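Local coordinates for putative phosphosugar isomerase (Silicibacter pomeroyi DSS-3, PDB 3FJ1), which is of unknown function but probably binds phosphorylated sugars or related carbohydrate derivatives through its two SIS domains, at residues Leu61-Glu66 against Arg213-Ala218; Ser207-Gly212 against Val248-Glu253; Phe260-Ala265 against Leu306-Ser311. All coordinates share one frame; numbering follows the deposited sequence.

How the interactions relate
Following the chain from the N terminus, interaction 1 starts on helix 53-69 of the first SIS domain and closes a loop of 146 residues at the turn 213-218 of the second, tying the two domains together. Interaction 2 opens on strand 208-212, just before interaction 1 closes, so the two cross; it closes 35 intervening residues later at 248-253 and pins helix 250-253 onto the second sheet. Interaction 3 follows both in series, closing a loop of 40 residues between 260-265 and 306-311. Phe-260 joins all three: its N binds Leu-211 O and its O binds Ser-216 OG. Leu-306 CD2 packs on both Ala-64 and Thr-215, linking interactions 1 and 3.

Interaction 1 of 3, residues Leu61-Glu66 against Arg213-Ala218; sequences LSYAAE and RGTSLA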
ATOM      1  N   LEU A  61       4.667  -5.354  11.042  1.00  8.90           N
ATOM      2  CA  LEU A  61       5.809  -4.926  11.811  1.00  8.75           C
ATOM      3  C   LEU A  61       5.984  -3.399  11.883  1.00  8.33           C
ATOM      4  O   LEU A  61       6.549  -2.927  12.866  1.00  9.14           O
ATOM      5  CB  LEU A  61       7.070  -5.600  11.306  1.00  8.03           C
ATOM      6  CG  LEU A  61       7.090  -7.146  11.406  1.00  8.22           C
ATOM      7  CD1 LEU A  61       8.424  -7.672  10.795  1.00  8.28           C
ATOM      8  CD2 LEU A  61       6.867  -7.638  12.841  1.00  8.89           C
ATOM      9  N   SER A  62       5.462  -2.661  10.899  1.00  8.68           N
ATOM     10  CA  SER A  62       5.509  -1.205  10.924  0.50  9.01           C
ATOM     11  C   SER A  62       4.607  -0.694  12.044  1.00  9.08           C
ATOM     12  O   SER A  62       5.021   0.144  12.843  1.00  8.76           O
ATOM     13  CB  SER A  62       5.113  -0.611   9.575  0.50  9.77           C
ATOM     14  OG  SER A  62       5.991  -1.079   8.581  0.50 10.06           O
ATOM     15  N   TYR A  63       3.383  -1.211  12.134  1.00  9.00           N
ATOM     16  CA  TYR A  63       2.515  -0.855  13.270  1.00  9.10           C
ATOM     17  C   TYR A  63       3.173  -1.215  14.599  1.00  8.77           C
ATOM     18  O   TYR A  63       3.183  -0.400  15.536  1.00  7.47           O
ATOM     19  CB  TYR A  63       1.155  -1.548  13.187  1.00 10.47           C
ATOM     20  CG  TYR A  63       0.210  -0.806  12.302  1.00 10.90           C
ATOM     21  CD1 TYR A  63      -0.426   0.345  12.758  1.00 11.67           C
ATOM     22  CD2 TYR A  63      -0.011  -1.218  10.988  1.00 11.12           C
ATOM     23  CE1 TYR A  63      -1.283   1.072  11.933  1.00 12.16           C
ATOM     24  CE2 TYR A  63      -0.901  -0.517  10.151  1.00 12.05           C
ATOM     25  CZ  TYR A  63      -1.510   0.637  10.627  1.00 11.91           C
ATOM     26  OH  TYR A  63      -2.347   1.340   9.773  1.00 12.67           O
ATOM     27  N   ALA A  64       3.726  -2.425  14.680  1.00  8.22           N
ATOM     28  CA  ALA A  64       4.362  -2.909  15.904  1.00  8.54           C
ATOM     29  C   ALA A  64       5.523  -2.002  16.306  1.00  8.53           C
ATOM     30  O   ALA A  64       5.655  -1.642  17.451  1.00  8.30           O
ATOM     31  CB  ALA A  64       4.859  -4.383  15.728  1.00  9.29           C
ATOM     32  N   ALA A  65       6.379  -1.620  15.364  1.00  8.76           N
ATOM     33  CA  ALA A  65       7.530  -0.751  15.719  1.00  9.02           C
ATOM     34  C   ALA A  65       7.108   0.659  16.172  1.00  9.08           C
ATOM     35  O   ALA A  65       7.688   1.268  17.082  1.00  9.10           O
ATOM     36  CB  ALA A  65       8.469  -0.641  14.575  1.00  8.64           C
ATOM     37  N   GLU A  66       6.126   1.195  15.464  1.00  9.25           N
ATOM     38  CA  GLU A  66       5.586   2.508  15.770  1.00  9.60           C
ATOM     39  C   GLU A  66       4.896   2.490  17.126  1.00 10.15           C
ATOM     40  O   GLU A  66       5.157   3.360  17.934  1.00 10.64           O
ATOM     41  CB  GLU A  66       4.672   2.981  14.635  1.00  9.40           C
ATOM     42  CG  GLU A  66       5.514   3.412  13.421  1.00  9.22           C
ATOM     43  CD  GLU A  66       4.729   3.753  12.146  1.00  9.45           C
ATOM     44  OE1 GLU A  66       3.472   3.713  12.143  1.00 10.31           O
ATOM     45  OE2 GLU A  66       5.405   4.048  11.134  1.00  9.32           O
ATOM     46  N   ARG A 213      -8.321  -2.573  11.099  1.00  9.68           N
ATOM     47  CA  ARG A 213      -8.171  -1.213  11.594  1.00 10.01           C
ATOM     48  C   ARG A 213      -6.902  -1.192  12.441  1.00  9.54           C
ATOM     49  O   ARG A 213      -6.782  -1.952  13.386  1.00  9.49           O
ATOM     50  CB  ARG A 213      -9.410  -0.788  12.390  1.00 10.22           C
ATOM     51  CG  ARG A 213      -9.385   0.634  12.980  1.00 10.80           C
ATOM     52  CD  ARG A 213      -9.230   1.701  11.884  1.00 11.46           C
ATOM     53  NE  ARG A 213      -9.516   3.066  12.358  1.00 11.85           N
ATOM     54  CZ  ARG A 213      -9.056   4.160  11.759  1.00 12.41           C
ATOM     55  NH1 ARG A 213      -8.253   4.061  10.710  1.00 12.34           N
ATOM     56  NH2 ARG A 213      -9.346   5.364  12.225  1.00 12.49           N
ATOM     57  N   GLY A 214      -5.955  -0.314  12.104  1.00  8.91           N
ATOM     58  CA  GLY A 214      -4.662  -0.349  12.776  1.00  9.32           C
ATOM     59  C   GLY A 214      -3.899  -1.635  12.423  1.00  9.20           C
ATOM     60  O   GLY A 214      -3.896  -2.085  11.276  1.00  9.35           O
ATOM     61  N   THR A 215      -3.280  -2.247  13.425  1.00  9.35           N
ATOM     62  CA  THR A 215      -2.392  -3.416  13.223  1.00  9.34           C
ATOM     63  C   THR A 215      -3.047  -4.528  12.405  1.00  9.01           C
ATOM     64  O   THR A 215      -2.404  -5.093  11.479  1.00  9.55           O
ATOM     65  CB  THR A 215      -1.858  -3.946  14.562  1.00  9.23           C
ATOM     66  OG1 THR A 215      -1.334  -2.856  15.333  1.00 10.21           O
ATOM     67  CG2 THR A 215      -0.769  -5.040  14.384  1.00  9.00           C
ATOM     68  N   SER A 216      -4.337  -4.796  12.664  1.00  8.49           N
ATOM     69  CA  SER A 216      -5.023  -5.917  12.028  1.00  9.16           C
ATOM     70  C   SER A 216      -5.253  -5.701  10.522  1.00  9.00           C
ATOM     71  O   SER A 216      -5.613  -6.633   9.800  1.00  8.90           O
ATOM     72  CB  SER A 216      -6.350  -6.180  12.741  1.00 10.07           C
ATOM     73  OG  SER A 216      -7.299  -5.178  12.431  1.00 10.78           O
ATOM     74  N   LEU A 217      -5.087  -4.463  10.056  1.00  8.84           N
ATOM     75  CA  LEU A 217      -5.149  -4.215   8.621  1.00  9.33           C
ATOM     76  C   LEU A 217      -4.121  -5.045   7.868  1.00  8.30           C
ATOM     77  O   LEU A 217      -4.375  -5.439   6.739  1.00  9.22           O
ATOM     78  CB  LEU A 217      -4.964  -2.731   8.282  1.00  9.18           C
ATOM     79  CG  LEU A 217      -5.244  -2.327   6.826  1.00  9.92           C
ATOM     80  CD1 LEU A 217      -6.608  -2.735   6.275  1.00 11.14           C
ATOM     81  CD2 LEU A 217      -5.064  -0.785   6.743  1.00 10.20           C
ATOM     82  N   ALA A 218      -2.994  -5.358   8.497  1.00  8.53           N
ATOM     83  CA  ALA A 218      -1.936  -6.151   7.841  1.00  7.93           C
ATOM     84  C   ALA A 218      -2.418  -7.577   7.570  1.00  7.81           C
ATOM     85  O   ALA A 218      -2.196  -8.124   6.484  1.00  7.67           O
ATOM     86  CB  ALA A 218      -0.629  -6.142   8.695  1.00  7.87           C
TER
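One face of the Tyr-63 ring lies on the peptide group that joins Gly-214 to Thr-215. The carbonyl carbon of Gly-214 sits 3.7 Å above the ring plane, over its centre, and Thr-215 N is at almost the same height. On this face Thr-215 CA also makes a CH-pi contact, 4.2 Å from the Tyr-63 ring centroid and 26° off the normal; on the same face, Gly-214 O lies nearer the outer end, 3.6 Å from Tyr-63 CE2. The contact joins the two SIS domains of the chain, each built on a parallel sheet: Tyr-63 comes from helix 53-69 of the first, and the turn it covers leads from strand 208-212 into helix 217-231 of the second. Tyr-63 CG stands anti to its own carbonyl carbon (chi1 -83°), which carries the ring across to the turn.

The turn is held from within. Gly-214 O accepts from Leu-217 N, and Ser-216 OG from Arg-213 N, while Gly-214 has a positive phi that most other residues would find strained. The second subunit also takes part: its Tyr-84 OH is hydrogen-bonded to Thr-215 N, its Asp-106 forms a salt bridge with Arg-213, and its Ser-79 packs on Tyr-63. At the root of the tyrosine, Thr-215 OG1 approaches to 3.5 Å from Tyr-63 CB.

Interaction 2 of 3, residues Ser207-Gly212 against Val248-Glu253; sequences SLFTLG and VSIVEE
Phe-209 projects from strand 208-212 into the angle between Ile-250 and Glu-253, two residues one turn apart on the short, weakly bonded helix 250-253. This helix lies in the beta-alpha-beta crossover from strand 235-239 to strand 257-259, which passes over the strand between them in the parallel sheet of the second SIS domain.

Phe-209 CG stands anti to the carbonyl carbon (chi1 -62°), which turns the ring toward the helix, and each partner meets a different part of it. Ile-250 holds an extended chain, CG1 anti to the backbone N (chi1 -167°), and runs antiparallel alongside the phenylalanine side chain. Its CG1 lies over one face of the ring, 4.2 Å from the Phe-209 centroid in a CH-pi contact and 3.7 Å from Phe-209 CD2; the terminal CD1 goes on toward the base of the phenylalanine. Glu-253 comes to the edge instead, its CB near the ring plane and 3.7 Å from Phe-209 CE2. From there its chain bends sharply at chi2 (-74°), laying the aliphatic CG beside Phe-209 CZ. With an alanine in place of Phe-209, Ile-250 CG1 and the methylenes of Glu-253 would probably lose the ring they share, leaving a gap between strand and helix.

Helix 217-231 packs against Thr-210 and Leu-208, whereas Ile-250 also rests on Val-257 of the neighbouring strand. The helix start is fixed by Ser-249 at the N-cap, whose OG accepts from Glu-252 N at 3.1 Å.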
ATOM      1  N   SER A 207     -17.223 -14.207  -3.263  1.00 13.97           N
ATOM      2  CA  SER A 207     -16.170 -13.180  -3.226  1.00 13.86           C
ATOM      3  C   SER A 207     -16.126 -12.745  -1.770  1.00 13.81           C
ATOM      4  O   SER A 207     -17.078 -12.986  -1.027  1.00 13.45           O
ATOM      5  CB  SER A 207     -16.484 -11.984  -4.103  1.00 14.81           C
ATOM      6  OG  SER A 207     -16.236 -12.305  -5.435  1.00 16.58           O
ATOM      7  N   LEU A 208     -15.083 -12.023  -1.385  1.00 12.50           N
ATOM      8  CA  LEU A 208     -14.941 -11.691   0.017  1.00 12.02           C
ATOM      9  C   LEU A 208     -14.347 -10.324   0.244  1.00 11.63           C
ATOM     10  O   LEU A 208     -13.386  -9.961  -0.408  1.00 12.38           O
ATOM     11  CB  LEU A 208     -14.042 -12.732   0.669  1.00 11.35           C
ATOM     12  CG  LEU A 208     -13.683 -12.533   2.147  1.00 11.48           C
ATOM     13  CD1 LEU A 208     -14.937 -12.745   3.012  1.00 11.42           C
ATOM     14  CD2 LEU A 208     -12.527 -13.437   2.560  1.00 11.81           C
ATOM     15  N   PHE A 209     -14.922  -9.573   1.195  1.00 11.78           N
ATOM     16  CA  PHE A 209     -14.330  -8.340   1.660  1.00 11.69           C
ATOM     17  C   PHE A 209     -13.759  -8.551   3.063  1.00 11.08           C
ATOM     18  O   PHE A 209     -14.409  -9.123   3.928  1.00 11.00           O
ATOM     19  CB  PHE A 209     -15.332  -7.184   1.664  1.00 13.16           C
ATOM     20  CG  PHE A 209     -15.874  -6.859   0.305  1.00 13.41           C
ATOM     21  CD1 PHE A 209     -15.046  -6.321  -0.655  1.00 14.35           C
ATOM     22  CD2 PHE A 209     -17.212  -7.064   0.006  1.00 14.26           C
ATOM     23  CE1 PHE A 209     -15.535  -5.993  -1.917  1.00 14.27           C
ATOM     24  CE2 PHE A 209     -17.715  -6.759  -1.247  1.00 14.12           C
ATOM     25  CZ  PHE A 209     -16.864  -6.219  -2.215  1.00 14.19           C
ATOM     26  N   THR A 210     -12.496  -8.204   3.241  1.00  9.49           N
ATOM     27  CA  THR A 210     -11.859  -8.248   4.567  1.00  9.68           C
ATOM     28  C   THR A 210     -11.629  -6.817   5.064  1.00  9.52           C
ATOM     29  O   THR A 210     -11.386  -5.899   4.271  1.00 10.41           O
ATOM     30  CB  THR A 210     -10.546  -9.042   4.531  1.00  9.63           C
ATOM     31  OG1 THR A 210      -9.641  -8.433   3.598  1.00  9.72           O
ATOM     32  CG2 THR A 210     -10.849 -10.506   4.119  1.00 10.07           C
ATOM     33  N   LEU A 211     -11.751  -6.639   6.376  1.00  9.86           N
ATOM     34  CA  LEU A 211     -11.523  -5.364   7.016  1.00  9.71           C
ATOM     35  C   LEU A 211     -10.520  -5.502   8.148  1.00  9.60           C
ATOM     36  O   LEU A 211     -10.399  -6.545   8.797  1.00  8.72           O
ATOM     37  CB  LEU A 211     -12.821  -4.783   7.602  1.00 10.26           C
ATOM     38  CG  LEU A 211     -14.054  -4.650   6.711  1.00 10.70           C
ATOM     39  CD1 LEU A 211     -15.230  -4.011   7.546  1.00 11.23           C
ATOM     40  CD2 LEU A 211     -13.765  -3.842   5.483  1.00 11.18           C
ATOM     41  N   GLY A 212      -9.815  -4.411   8.389  1.00  9.81           N
ATOM     42  CA  GLY A 212      -8.902  -4.298   9.506  1.00  9.73           C
ATOM     43  C   GLY A 212      -8.880  -2.835   9.937  1.00  9.94           C
ATOM     44  O   GLY A 212      -9.390  -1.976   9.246  1.00  9.48           O
ATOM     45  N   VAL A 248     -16.558   1.747  -4.723  1.00 29.82           N
ATOM     46  CA  VAL A 248     -17.697   0.850  -4.847  1.00 30.34           C
ATOM     47  C   VAL A 248     -18.422   0.655  -3.513  1.00 30.23           C
ATOM     48  O   VAL A 248     -17.814   0.698  -2.438  1.00 30.29           O
ATOM     49  CB  VAL A 248     -17.270  -0.523  -5.417  1.00 31.11           C
ATOM     50  N   SER A 249     -19.736   0.463  -3.595  1.00 30.11           N
ATOM     51  CA  SER A 249     -20.550   0.229  -2.411  1.00 29.63           C
ATOM     52  C   SER A 249     -20.371  -1.201  -1.978  1.00 29.16           C
ATOM     53  O   SER A 249     -20.796  -2.130  -2.689  1.00 28.72           O
ATOM     54  CB  SER A 249     -22.040   0.512  -2.683  1.00 30.12           C
ATOM     55  OG  SER A 249     -22.872   0.018  -1.629  1.00 30.26           O
ATOM     56  N   ILE A 250     -19.734  -1.367  -0.815  1.00 28.75           N
ATOM     57  CA  ILE A 250     -19.533  -2.670  -0.198  1.00 28.75           C
ATOM     58  C   ILE A 250     -20.861  -3.390   0.002  1.00 28.24           C
ATOM     59  O   ILE A 250     -20.972  -4.552  -0.333  1.00 27.60           O
ATOM     60  CB  ILE A 250     -18.776  -2.549   1.162  1.00 29.01           C
ATOM     61  CG1 ILE A 250     -18.287  -3.912   1.638  1.00 29.47           C
ATOM     62  CG2 ILE A 250     -19.632  -1.860   2.248  1.00 29.76           C
ATOM     63  CD1 ILE A 250     -17.469  -3.833   2.903  1.00 29.33           C
ATOM     64  N   VAL A 251     -21.871  -2.684   0.509  1.00 28.24           N
ATOM     65  CA  VAL A 251     -23.198  -3.270   0.737  1.00 28.31           C
ATOM     66  C   VAL A 251     -23.905  -3.721  -0.557  1.00 28.67           C
ATOM     67  O   VAL A 251     -24.479  -4.820  -0.623  1.00 28.54           O
ATOM     68  CB  VAL A 251     -24.126  -2.269   1.451  1.00 28.54           C
ATOM     69  CG1 VAL A 251     -25.524  -2.845   1.561  1.00 28.77           C
ATOM     70  CG2 VAL A 251     -23.564  -1.880   2.828  1.00 28.51           C
ATOM     71  N   GLU A 252     -23.875  -2.873  -1.579  1.00 28.91           N
ATOM     72  CA  GLU A 252     -24.513  -3.173  -2.875  1.00 29.15           C
ATOM     73  C   GLU A 252     -23.877  -4.393  -3.589  1.00 28.04           C
ATOM     74  O   GLU A 252     -24.518  -5.058  -4.407  1.00 27.14           O
ATOM     75  CB  GLU A 252     -24.445  -1.906  -3.756  1.00 30.08           C
ATOM     76  CG  GLU A 252     -25.225  -1.943  -5.078  1.00 30.90           C
ATOM     77  CD  GLU A 252     -25.130  -0.638  -5.890  1.00 31.28           C
ATOM     78  OE1 GLU A 252     -24.962   0.451  -5.293  1.00 32.31           O
ATOM     79  OE2 GLU A 252     -25.241  -0.701  -7.137  1.00 32.48           O
ATOM     80  N   GLU A 253     -22.613  -4.687  -3.276  1.00 27.00           N
ATOM     81  CA  GLU A 253     -21.926  -5.822  -3.874  1.00 26.43           C
ATOM     82  C   GLU A 253     -22.541  -7.154  -3.453  1.00 24.66           C
ATOM     83  O   GLU A 253     -22.495  -8.121  -4.206  1.00 23.89           O
ATOM     84  CB  GLU A 253     -20.441  -5.792  -3.520  1.00 27.98           C
ATOM     85  CG  GLU A 253     -19.640  -4.819  -4.341  1.00 29.21           C
ATOM     86  CD  GLU A 253     -19.442  -5.331  -5.750  1.00 30.62           C
ATOM     87  OE1 GLU A 253     -18.645  -6.278  -5.944  1.00 31.98           O
ATOM     88  OE2 GLU A 253     -20.103  -4.798  -6.661  1.00 31.66           O
TER

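Interaction 3 of 3, residues Phe260-Ala265 against Leu306-Ser311; sequences FAAGDA and LTDPLS
Ala-262 presses its methyl group against Asp-308 and Pro-309, in the N-terminal part of helix 308-326, and this is the close-packed half of the contact. Ala-262 CB lies 3.6 Å from Asp-308 CB, and the Pro-309 ring flanks the same methyl, with its CD 4.1 Å from Ala-262 CB.

One residue on, at Gly-263, the contact turns polar and the chain bends toward the more open side. Gly-263 N donates to Asp-308 OD2 at 2.8 Å, with an angle of 147° at the hydrogen; the oxygen receives it on its anti lone pair, the one facing away from OD1. Asp-308 OD1 is held in turn by Ser-302 OG, so the carboxylate is gripped at both oxygens; Arg-301 NE adds a weak, long ion pair at OD2. Gly-263 is the centre of an inverse gamma turn. Past this turn Asp-264 makes no close contact with 306-311; its OD1 instead caps Ala-266 N, and its OD2 is hydrogen-bonded to Tyr-84 of the second subunit.

The contact lies within the second SIS domain, where it fastens the loop between strand 257-259 of the parallel sheet and helix 267-279 to the N-terminal part of helix 308-326. Pro-309 also packs on Val-219 of helix 217-231 and, through Tyr-60, carries the packing over to helix 53-69 of the first SIS domain, while Leu-310 extends it to helix 153-171.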
ATOM      1  N   PHE A 260     -11.464  -8.218  10.827  1.00  8.48           N
ATOM      2  CA  PHE A 260     -10.335  -8.635  11.652  1.00  8.68           C
ATOM      3  C   PHE A 260     -10.172  -7.658  12.807  1.00  9.24           C
ATOM      4  O   PHE A 260      -9.697  -6.534  12.619  1.00  9.42           O
ATOM      5  CB  PHE A 260      -9.052  -8.748  10.824  1.00  8.20           C
ATOM      6  CG  PHE A 260      -9.038  -9.963   9.921  1.00  8.22           C
ATOM      7  CD1 PHE A 260      -8.659 -11.176  10.419  1.00  7.89           C
ATOM      8  CD2 PHE A 260      -9.419  -9.885   8.588  1.00  7.81           C
ATOM      9  CE1 PHE A 260      -8.631 -12.298   9.599  1.00  8.53           C
ATOM     10  CE2 PHE A 260      -9.384 -10.982   7.763  1.00  7.80           C
ATOM     11  CZ  PHE A 260      -8.998 -12.178   8.247  1.00  8.48           C
ATOM     12  N   ALA A 261     -10.613  -8.098  13.987  1.00  9.77           N
ATOM     13  CA  ALA A 261     -10.484  -7.315  15.233  1.00 10.35           C
ATOM     14  C   ALA A 261      -9.543  -7.988  16.241  1.00 10.67           C
ATOM     15  O   ALA A 261      -9.778  -9.125  16.649  1.00  9.82           O
ATOM     16  CB  ALA A 261     -11.870  -7.107  15.878  1.00 10.26           C
ATOM     17  N   ALA A 262      -8.459  -7.298  16.604  1.00 10.66           N
ATOM     18  CA  ALA A 262      -7.559  -7.727  17.649  1.00 10.63           C
ATOM     19  C   ALA A 262      -8.056  -7.107  18.952  1.00 10.42           C
ATOM     20  O   ALA A 262      -8.848  -6.161  18.929  1.00 11.53           O
ATOM     21  CB  ALA A 262      -6.110  -7.241  17.346  1.00  9.86           C
ATOM     22  N   GLY A 263      -7.602  -7.644  20.084  1.00 10.60           N
ATOM     23  CA  GLY A 263      -7.922  -7.082  21.408  1.00 10.66           C
ATOM     24  C   GLY A 263      -7.003  -5.912  21.702  1.00 10.73           C
ATOM     25  O   GLY A 263      -6.130  -5.982  22.577  1.00 10.97           O
ATOM     26  N   ASP A 264      -7.225  -4.821  20.980  1.00 10.86           N
ATOM     27  CA  ASP A 264      -6.433  -3.618  21.092  1.00 10.36           C
ATOM     28  C   ASP A 264      -7.367  -2.413  21.008  1.00 10.80           C
ATOM     29  O   ASP A 264      -8.590  -2.567  21.072  1.00  9.80           O
ATOM     30  CB  ASP A 264      -5.317  -3.626  20.019  1.00 10.90           C
ATOM     31  CG  ASP A 264      -5.839  -3.428  18.589  1.00 10.87           C
ATOM     32  OD1 ASP A 264      -7.070  -3.345  18.424  1.00 10.30           O
ATOM     33  OD2 ASP A 264      -4.967  -3.340  17.654  1.00 11.28           O
ATOM     34  N   ALA A 265      -6.794  -1.220  20.892  1.00 10.91           N
ATOM     35  CA  ALA A 265      -7.581   0.027  20.837  1.00 10.54           C
ATOM     36  C   ALA A 265      -8.497   0.141  19.615  1.00 10.12           C
ATOM     37  O   ALA A 265      -9.444   0.925  19.619  1.00  9.34           O
ATOM     38  CB  ALA A 265      -6.642   1.250  20.905  1.00 10.20           C
ATOM     39  N   LEU A 306      -0.367  -6.954  20.036  1.00  9.61           N
ATOM     40  CA  LEU A 306       0.415  -7.136  18.813  1.00  9.21           C
ATOM     41  C   LEU A 306       0.505  -8.578  18.274  1.00  9.05           C
ATOM     42  O   LEU A 306       0.803  -8.786  17.114  1.00  8.49           O
ATOM     43  CB  LEU A 306       1.818  -6.533  18.999  1.00  8.73           C
ATOM     44  CG  LEU A 306       1.812  -5.002  19.141  1.00  8.77           C
ATOM     45  CD1 LEU A 306       3.221  -4.460  19.429  1.00  8.42           C
ATOM     46  CD2 LEU A 306       1.211  -4.389  17.884  1.00  8.71           C
ATOM     47  N   THR A 307       0.284  -9.565  19.129  1.00  9.23           N
ATOM     48  CA  THR A 307       0.284 -10.963  18.717  1.00  9.38           C
ATOM     49  C   THR A 307      -1.125 -11.433  18.322  1.00  9.64           C
ATOM     50  O   THR A 307      -1.267 -12.430  17.621  1.00 10.60           O
ATOM     51  CB  THR A 307       0.896 -11.885  19.831  1.00  9.53           C
ATOM     52  OG1 THR A 307       0.451 -11.435  21.116  1.00  9.93           O
ATOM     53  CG2 THR A 307       2.458 -11.818  19.804  1.00  9.22           C
ATOM     54  N   ASP A 308      -2.165 -10.697  18.708  1.00  9.50           N
ATOM     55  CA  ASP A 308      -3.539 -11.100  18.406  1.00  9.83           C
ATOM     56  C   ASP A 308      -3.810 -11.378  16.930  1.00  9.14           C
ATOM     57  O   ASP A 308      -4.464 -12.355  16.613  1.00  9.56           O
ATOM     58  CB  ASP A 308      -4.577 -10.104  18.952  1.00  9.43           C
ATOM     59  CG  ASP A 308      -4.971 -10.365  20.426  1.00  9.85           C
ATOM     60  OD1 ASP A 308      -4.452 -11.295  21.094  1.00  8.64           O
ATOM     61  OD2 ASP A 308      -5.806  -9.586  20.910  1.00  9.53           O
ATOM     62  N   PRO A 309      -3.329 -10.511  16.019  1.00  8.88           N
ATOM     63  CA  PRO A 309      -3.591 -10.767  14.600  1.00  8.53           C
ATOM     64  C   PRO A 309      -3.085 -12.110  14.063  1.00  8.78           C
ATOM     65  O   PRO A 309      -3.694 -12.641  13.152  1.00  9.38           O
ATOM     66  CB  PRO A 309      -2.938  -9.569  13.898  1.00  8.76           C
ATOM     67  CG  PRO A 309      -2.984  -8.487  14.920  1.00  8.80           C
ATOM     68  CD  PRO A 309      -2.670  -9.205  16.212  1.00  9.06           C
ATOM     69  N   LEU A 310      -2.010 -12.652  14.627  1.00  8.30           N
ATOM     70  CA  LEU A 310      -1.498 -13.940  14.183  1.00  9.15           C
ATOM     71  C   LEU A 310      -2.497 -15.064  14.475  1.00  8.55           C
ATOM     72  O   LEU A 310      -2.678 -15.993  13.664  1.00  8.11           O
ATOM     73  CB  LEU A 310      -0.137 -14.219  14.811  1.00 10.12           C
ATOM     74  CG  LEU A 310       1.054 -13.409  14.264  1.00 10.49           C
ATOM     75  CD1 LEU A 310       2.222 -13.660  15.174  1.00 11.67           C
ATOM     76  CD2 LEU A 310       1.374 -13.737  12.789  1.00 11.16           C
ATOM     77  N   SER A 311      -3.175 -14.985  15.617  1.00  8.86           N
ATOM     78  CA  SER A 311      -4.181 -15.977  15.926  1.00  9.07           C
ATOM     79  C   SER A 311      -5.340 -15.883  14.881  1.00  8.82           C
ATOM     80  O   SER A 311      -5.833 -16.885  14.350  1.00  8.28           O
ATOM     81  CB  SER A 311      -4.674 -15.750  17.366  1.00  8.60           C
ATOM     82  OG  SER A 311      -5.814 -16.552  17.628  1.00  9.75           O
TER